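Local coordinates for probable mannosyltransferase KTR4 (Saccharomyces cerevisiae, PDB 5A07), which is a probable mannosyltransferase of the GT-A clan, modelled here in its lumenal part with GDP and a manganese ion bound, at residues 174-185 / 200-211. Numbering follows the deposited sequence.
Sequences WNMPDSIDRERY and AEVESYHNMCRF. With GDP (guanosine-5'-diphosphate), chain F.
One wall of the GDP pocket is built where Trp-174 lies against helix 203-214. Asn-207 CB sits over one face of the indole, 3.8 Å from the five-membered ring centroid, while the six-membered ring reaches Met-208 CB (CH2 to CB, 3.9 Å). With its CG anti to the backbone N (chi1 179°), the indole lies across the helix, CZ2 3.7 Å from GDP O6. In this GT-A fold, Leu-110 of strand 105-110 packs against Trp-174, Met-208 and Phe-211, tying the wall to the central sheet. From the same helix Tyr-205 OH donates to GDP O2B (2.7 Å). Arg-182 grips Glu-203 in an end-on, two-nitrogen salt bridge: NH2 meets OE2 at 2.8 Å on the syn side but tilted from the carboxylate plane, and NH1 approaches OE1 from above that plane. Tyr-185 directs its ring edge at the face of His-206, the planes 82° apart; His-206 NE2 donates to Ala-200 O (2.7 Å). Pro-177 CG and CD lie over one face of the Arg-210 guanidinium, which pairs with Glu-342 and gives Asn-175 O a weak bond from NH1. A water bridges Met-176 N, Glu-203 OE2 and Asn-207 ND2, whereas Asn-207 OD1 bonds to Tyr-348.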
loop_
_atom_site.group_PDB
_atom_site.type_symbol
_atom_site.label_atom_id
_atom_site.label_comp_id
_atom_site.label_asym_id
_atom_site.label_seq_id
_atom_site.Cartn_x
_atom_site.Cartn_y
_atom_site.Cartn_z
ATOM N N TRP B 174 -2.333 -7.148 -19.470
ATOM C CA TRP B 174 -2.329 -8.115 -18.368
ATOM C C TRP B 174 -1.241 -9.181 -18.532
ATOM O O TRP B 174 -0.450 -9.417 -17.639
ATOM C CB TRP B 174 -3.719 -8.773 -18.248
ATOM C CG TRP B 174 -3.791 -9.790 -17.179
ATOM C CD1 TRP B 174 -3.608 -11.113 -17.321
ATOM C CD2 TRP B 174 -3.959 -9.544 -15.777
ATOM N NE1 TRP B 174 -3.662 -11.717 -16.121
ATOM C CE2 TRP B 174 -3.914 -10.778 -15.154
ATOM C CE3 TRP B 174 -4.181 -8.383 -15.007
ATOM C CZ2 TRP B 174 -4.071 -10.931 -13.773
ATOM C CZ3 TRP B 174 -4.325 -8.510 -13.648
ATOM C CH2 TRP B 174 -4.290 -9.789 -13.035
ATOM N N ASN B 175 -1.204 -9.841 -19.695
ATOM C CA ASN B 175 -0.357 -11.011 -19.879
ATOM C C ASN B 175 1.140 -10.731 -19.888
ATOM O O ASN B 175 1.574 -9.652 -20.174
ATOM C CB ASN B 175 -0.678 -11.705 -21.223
ATOM C CG ASN B 175 -2.096 -12.247 -21.288
ATOM O OD1 ASN B 175 -2.624 -12.712 -20.335
ATOM N ND2 ASN B 175 -2.657 -12.229 -22.448
ATOM N N MET B 176 1.900 -11.760 -19.551
ATOM C CA MET B 176 3.346 -11.700 -19.672
ATOM C C MET B 176 3.681 -11.153 -21.064
ATOM O O MET B 176 3.213 -11.700 -22.060
ATOM C CB MET B 176 3.922 -13.092 -19.498
ATOM C CG MET B 176 5.454 -13.103 -19.524
ATOM S SD MET B 176 6.103 -14.764 -19.546
ATOM C CE MET B 176 5.741 -15.386 -17.932
ATOM N N PRO B 177 4.487 -10.084 -21.141
ATOM C CA PRO B 177 4.850 -9.473 -22.429
ATOM C C PRO B 177 5.909 -10.325 -23.192
ATOM O O PRO B 177 6.529 -11.250 -22.599
ATOM C CB PRO B 177 5.473 -8.150 -22.018
ATOM C CG PRO B 177 6.096 -8.433 -20.691
ATOM C CD PRO B 177 5.237 -9.469 -20.014
ATOM N N ASP B 178 6.102 -10.015 -24.476
ATOM C CA ASP B 178 7.094 -10.753 -25.321
ATOM C C ASP B 178 8.543 -10.524 -24.889
ATOM O O ASP B 178 9.404 -11.369 -25.106
ATOM C CB ASP B 178 6.989 -10.326 -26.784
ATOM C CG ASP B 178 5.662 -10.714 -27.415
ATOM O OD1 ASP B 178 5.120 -11.798 -27.056
ATOM O OD2 ASP B 178 5.189 -9.912 -28.270
ATOM N N SER B 179 8.803 -9.389 -24.255
ATOM C CA SER B 179 10.124 -9.100 -23.721
ATOM C C SER B 179 10.633 -10.185 -22.783
ATOM O O SER B 179 11.823 -10.265 -22.560
ATOM C CB SER B 179 10.096 -7.744 -23.025
ATOM O OG SER B 179 9.143 -7.718 -21.938
ATOM N N ILE B 180 9.774 -11.032 -22.235
ATOM C CA ILE B 180 10.214 -12.025 -21.254
ATOM C C ILE B 180 10.520 -13.348 -21.933
ATOM O O ILE B 180 9.717 -13.795 -22.703
ATOM C CB ILE B 180 9.112 -12.279 -20.168
ATOM C CG1 ILE B 180 8.864 -11.025 -19.323
ATOM C CG2 ILE B 180 9.433 -13.474 -19.266
ATOM C CD1 ILE B 180 10.080 -10.557 -18.526
ATOM N N ASP B 181 11.622 -13.996 -21.560
ATOM C CA ASP B 181 11.905 -15.346 -21.975
ATOM C C ASP B 181 11.221 -16.319 -21.041
ATOM O O ASP B 181 11.680 -16.588 -19.889
ATOM C CB ASP B 181 13.431 -15.620 -22.008
ATOM C CG ASP B 181 13.799 -17.146 -22.104
ATOM O OD1 ASP B 181 12.974 -18.057 -22.298
ATOM O OD2 ASP B 181 14.968 -17.451 -21.939
ATOM N N ARG B 182 10.160 -16.917 -21.554
ATOM C CA ARG B 182 9.393 -17.838 -20.761
ATOM C C ARG B 182 10.184 -19.001 -20.177
ATOM O O ARG B 182 9.905 -19.477 -19.031
ATOM C CB ARG B 182 8.200 -18.294 -21.563
ATOM C CG ARG B 182 7.266 -19.190 -20.799
ATOM C CD ARG B 182 6.042 -19.412 -21.638
ATOM N NE ARG B 182 5.111 -18.279 -21.637
ATOM C CZ ARG B 182 4.281 -18.008 -20.624
ATOM N NH1 ARG B 182 4.317 -18.733 -19.510
ATOM N NH2 ARG B 182 3.443 -17.028 -20.723
ATOM N N GLU B 183 11.210 -19.455 -20.888
ATOM C CA GLU B 183 12.003 -20.559 -20.326
ATOM C C GLU B 183 12.882 -20.110 -19.114
ATOM O O GLU B 183 13.027 -20.813 -18.067
ATOM C CB GLU B 183 12.791 -21.289 -21.433
ATOM C CG GLU B 183 13.062 -22.764 -21.120
ATOM C CD GLU B 183 13.707 -23.511 -22.288
ATOM O OE1 GLU B 183 13.922 -22.867 -23.357
ATOM O OE2 GLU B 183 13.988 -24.734 -22.131
ATOM N N ARG B 184 13.429 -18.918 -19.206
ATOM C CA ARG B 184 14.114 -18.349 -18.031
ATOM C C ARG B 184 13.156 -18.148 -16.817
ATOM O O ARG B 184 13.449 -18.556 -15.674
ATOM C CB ARG B 184 14.736 -17.048 -18.446
ATOM C CG ARG B 184 15.602 -16.469 -17.359
ATOM C CD ARG B 184 16.270 -15.235 -17.917
ATOM N NE ARG B 184 16.680 -14.311 -16.868
ATOM C CZ ARG B 184 17.068 -13.064 -17.108
ATOM N NH1 ARG B 184 17.091 -12.578 -18.343
ATOM N NH2 ARG B 184 17.433 -12.296 -16.109
ATOM N N TYR B 185 11.982 -17.603 -17.126
ATOM C CA TYR B 185 10.929 -17.451 -16.158
ATOM C C TYR B 185 10.749 -18.777 -15.433
ATOM O O TYR B 185 10.760 -18.837 -14.187
ATOM C CB TYR B 185 9.649 -16.916 -16.873
ATOM C CG TYR B 185 8.411 -17.084 -16.038
ATOM C CD1 TYR B 185 8.172 -16.265 -14.949
ATOM C CD2 TYR B 185 7.493 -18.096 -16.296
ATOM C CE1 TYR B 185 7.053 -16.456 -14.153
ATOM C CE2 TYR B 185 6.383 -18.299 -15.497
ATOM C CZ TYR B 185 6.163 -17.456 -14.432
ATOM O OH TYR B 185 5.072 -17.635 -13.637
ATOM N N ALA B 200 5.356 -18.292 -6.359
ATOM C CA ALA B 200 6.479 -18.085 -7.309
ATOM C C ALA B 200 6.111 -18.608 -8.689
ATOM O O ALA B 200 6.378 -18.001 -9.698
ATOM C CB ALA B 200 7.735 -18.786 -6.807
ATOM N N GLU B 201 5.477 -19.775 -8.728
ATOM C CA GLU B 201 5.167 -20.410 -10.002
ATOM C C GLU B 201 3.731 -20.106 -10.462
ATOM O O GLU B 201 3.221 -20.748 -11.380
ATOM C CB GLU B 201 5.434 -21.943 -9.867
ATOM C CG GLU B 201 6.917 -22.319 -9.719
ATOM C CD GLU B 201 7.200 -23.831 -9.620
ATOM O OE1 GLU B 201 6.960 -24.408 -8.544
ATOM O OE2 GLU B 201 7.688 -24.435 -10.602
ATOM N N VAL B 202 3.050 -19.149 -9.829
ATOM C CA VAL B 202 1.686 -18.770 -10.274
ATOM C C VAL B 202 1.745 -17.596 -11.205
ATOM O O VAL B 202 1.916 -16.451 -10.745
ATOM C CB VAL B 202 0.792 -18.495 -9.085
ATOM C CG1 VAL B 202 -0.646 -18.229 -9.549
ATOM C CG2 VAL B 202 0.806 -19.682 -8.128
ATOM N N GLU B 203 1.596 -17.834 -12.511
ATOM C CA GLU B 203 1.823 -16.807 -13.468
ATOM C C GLU B 203 0.852 -15.626 -13.298
ATOM O O GLU B 203 1.219 -14.477 -13.508
ATOM C CB GLU B 203 1.739 -17.374 -14.889
ATOM C CG GLU B 203 2.076 -16.344 -15.962
ATOM C CD GLU B 203 2.163 -16.948 -17.364
ATOM O OE1 GLU B 203 2.168 -18.193 -17.464
ATOM O OE2 GLU B 203 2.210 -16.182 -18.340
ATOM N N SER B 204 -0.404 -15.932 -12.971
ATOM C CA SER B 204 -1.438 -14.882 -12.796
ATOM C C SER B 204 -0.985 -13.857 -11.682
ATOM O O SER B 204 -1.372 -12.704 -11.724
ATOM C CB SER B 204 -2.750 -15.505 -12.456
ATOM O OG SER B 204 -2.647 -16.221 -11.252
ATOM N N TYR B 205 -0.234 -14.348 -10.709
ATOM C CA TYR B 205 0.161 -13.535 -9.545
ATOM C C TYR B 205 1.201 -12.534 -9.964
ATOM O O TYR B 205 1.142 -11.346 -9.601
ATOM C CB TYR B 205 0.644 -14.403 -8.402
ATOM C CG TYR B 205 0.777 -13.584 -7.127
ATOM C CD1 TYR B 205 -0.335 -13.382 -6.321
ATOM C CD2 TYR B 205 1.984 -13.004 -6.748
ATOM C CE1 TYR B 205 -0.240 -12.629 -5.133
ATOM C CE2 TYR B 205 2.091 -12.215 -5.571
ATOM C CZ TYR B 205 0.975 -12.046 -4.787
ATOM O OH TYR B 205 1.011 -11.323 -3.634
ATOM N N HIS B 206 2.161 -13.010 -10.763
ATOM C CA HIS B 206 3.086 -12.114 -11.416
ATOM C C HIS B 206 2.364 -11.045 -12.230
ATOM O O HIS B 206 2.665 -9.856 -12.167
ATOM C CB HIS B 206 4.038 -12.927 -12.314
ATOM C CG HIS B 206 4.972 -13.818 -11.577
ATOM N ND1 HIS B 206 6.308 -13.497 -11.404
ATOM C CD2 HIS B 206 4.808 -15.043 -10.991
ATOM C CE1 HIS B 206 6.927 -14.494 -10.785
ATOM N NE2 HIS B 206 6.042 -15.448 -10.511
ATOM N N ASN B 207 1.390 -11.445 -13.032
ATOM C CA ASN B 207 0.648 -10.509 -13.852
ATOM C C ASN B 207 -0.083 -9.513 -12.971
ATOM O O ASN B 207 -0.163 -8.378 -13.342
ATOM C CB ASN B 207 -0.409 -11.222 -14.728
ATOM C CG ASN B 207 0.243 -12.097 -15.811
ATOM O OD1 ASN B 207 1.436 -11.960 -16.160
ATOM N ND2 ASN B 207 -0.545 -12.970 -16.368
ATOM N N MET B 208 -0.666 -9.985 -11.881
ATOM C CA MET B 208 -1.381 -9.083 -10.970
ATOM C C MET B 208 -0.459 -8.015 -10.366
ATOM O O MET B 208 -0.777 -6.833 -10.349
ATOM C CB MET B 208 -2.036 -9.887 -9.905
ATOM C CG MET B 208 -2.819 -9.039 -8.870
ATOM S SD MET B 208 -1.778 -8.403 -7.512
ATOM C CE MET B 208 -1.155 -9.836 -6.646
ATOM N N CYS B 209 0.685 -8.449 -9.916
ATOM C CA CYS B 209 1.647 -7.528 -9.291
ATOM C C CYS B 209 2.085 -6.440 -10.238
ATOM O O CYS B 209 2.176 -5.226 -9.934
ATOM C CB CYS B 209 2.846 -8.306 -8.795
ATOM S SG CYS B 209 2.600 -9.347 -7.367
ATOM N N ARG B 210 2.367 -6.862 -11.466
ATOM C CA ARG B 210 2.711 -5.905 -12.480
ATOM C C ARG B 210 1.549 -4.956 -12.836
ATOM O O ARG B 210 1.748 -3.709 -12.969
ATOM C CB ARG B 210 3.176 -6.693 -13.711
ATOM C CG ARG B 210 3.367 -5.828 -14.964
ATOM C CD ARG B 210 4.138 -6.727 -15.973
ATOM N NE ARG B 210 4.184 -6.148 -17.289
ATOM C CZ ARG B 210 3.383 -6.475 -18.309
ATOM N NH1 ARG B 210 2.442 -7.372 -18.157
ATOM N NH2 ARG B 210 3.592 -5.941 -19.511
ATOM N N PHE B 211 0.328 -5.512 -12.996
ATOM C CA PHE B 211 -0.842 -4.704 -13.333
ATOM C C PHE B 211 -1.096 -3.663 -12.186
ATOM O O PHE B 211 -1.350 -2.494 -12.468
ATOM C CB PHE B 211 -2.076 -5.604 -13.453
ATOM C CG PHE B 211 -3.358 -4.866 -13.650
ATOM C CD1 PHE B 211 -3.735 -4.405 -14.901
ATOM C CD2 PHE B 211 -4.227 -4.658 -12.600
ATOM C CE1 PHE B 211 -4.889 -3.665 -15.099
ATOM C CE2 PHE B 211 -5.418 -3.912 -12.780
ATOM C CZ PHE B 211 -5.751 -3.409 -14.044
HETATM P PB GDP F . -2.326 -11.394 -1.692
HETATM O O1B GDP F . -2.266 -12.744 -1.083
HETATM O O2B GDP F . -1.127 -10.793 -2.151
HETATM O O3B GDP F . -3.250 -10.496 -0.960
HETATM O O3A GDP F . -2.959 -11.766 -3.139
HETATM P PA GDP F . -4.456 -11.840 -3.658
HETATM O O1A GDP F . -4.793 -13.121 -4.289
HETATM O O2A GDP F . -5.491 -11.334 -2.739
HETATM O "O5'" GDP F . -4.366 -10.830 -4.867
HETATM C "C5'" GDP F . -4.393 -9.397 -4.845
HETATM C "C4'" GDP F . -5.632 -8.810 -5.499
HETATM O "O4'" GDP F . -5.591 -9.159 -6.888
HETATM C "C3'" GDP F . -6.951 -9.320 -4.942
HETATM O "O3'" GDP F . -7.947 -8.278 -5.090
HETATM C "C2'" GDP F . -7.249 -10.527 -5.846
HETATM O "O2'" GDP F . -8.643 -10.773 -5.967
HETATM C "C1'" GDP F . -6.714 -10.025 -7.141
HETATM N N9 GDP F . -6.186 -11.086 -8.031
HETATM C C8 GDP F . -5.140 -11.929 -7.830
HETATM N N7 GDP F . -4.961 -12.717 -8.966
HETATM C C5 GDP F . -5.904 -12.324 -9.875
HETATM C C6 GDP F . -6.243 -12.736 -11.251
HETATM O O6 GDP F . -5.504 -13.660 -11.720
HETATM N N1 GDP F . -7.277 -12.128 -11.848
HETATM C C2 GDP F . -8.039 -11.159 -11.216
HETATM N N2 GDP F . -9.057 -10.603 -11.865
HETATM N N3 GDP F . -7.768 -10.746 -9.940
HETATM C C4 GDP F . -6.705 -11.248 -9.284
HETATM O O HOH W 1 0.438 -7.683 -15.909
HETATM O O HOH W 2 -3.340 -14.546 -15.684
HETATM O O HOH W 3 0.697 -14.112 -18.857
HETATM O O HOH W 4 4.257 -20.062 -13.695
#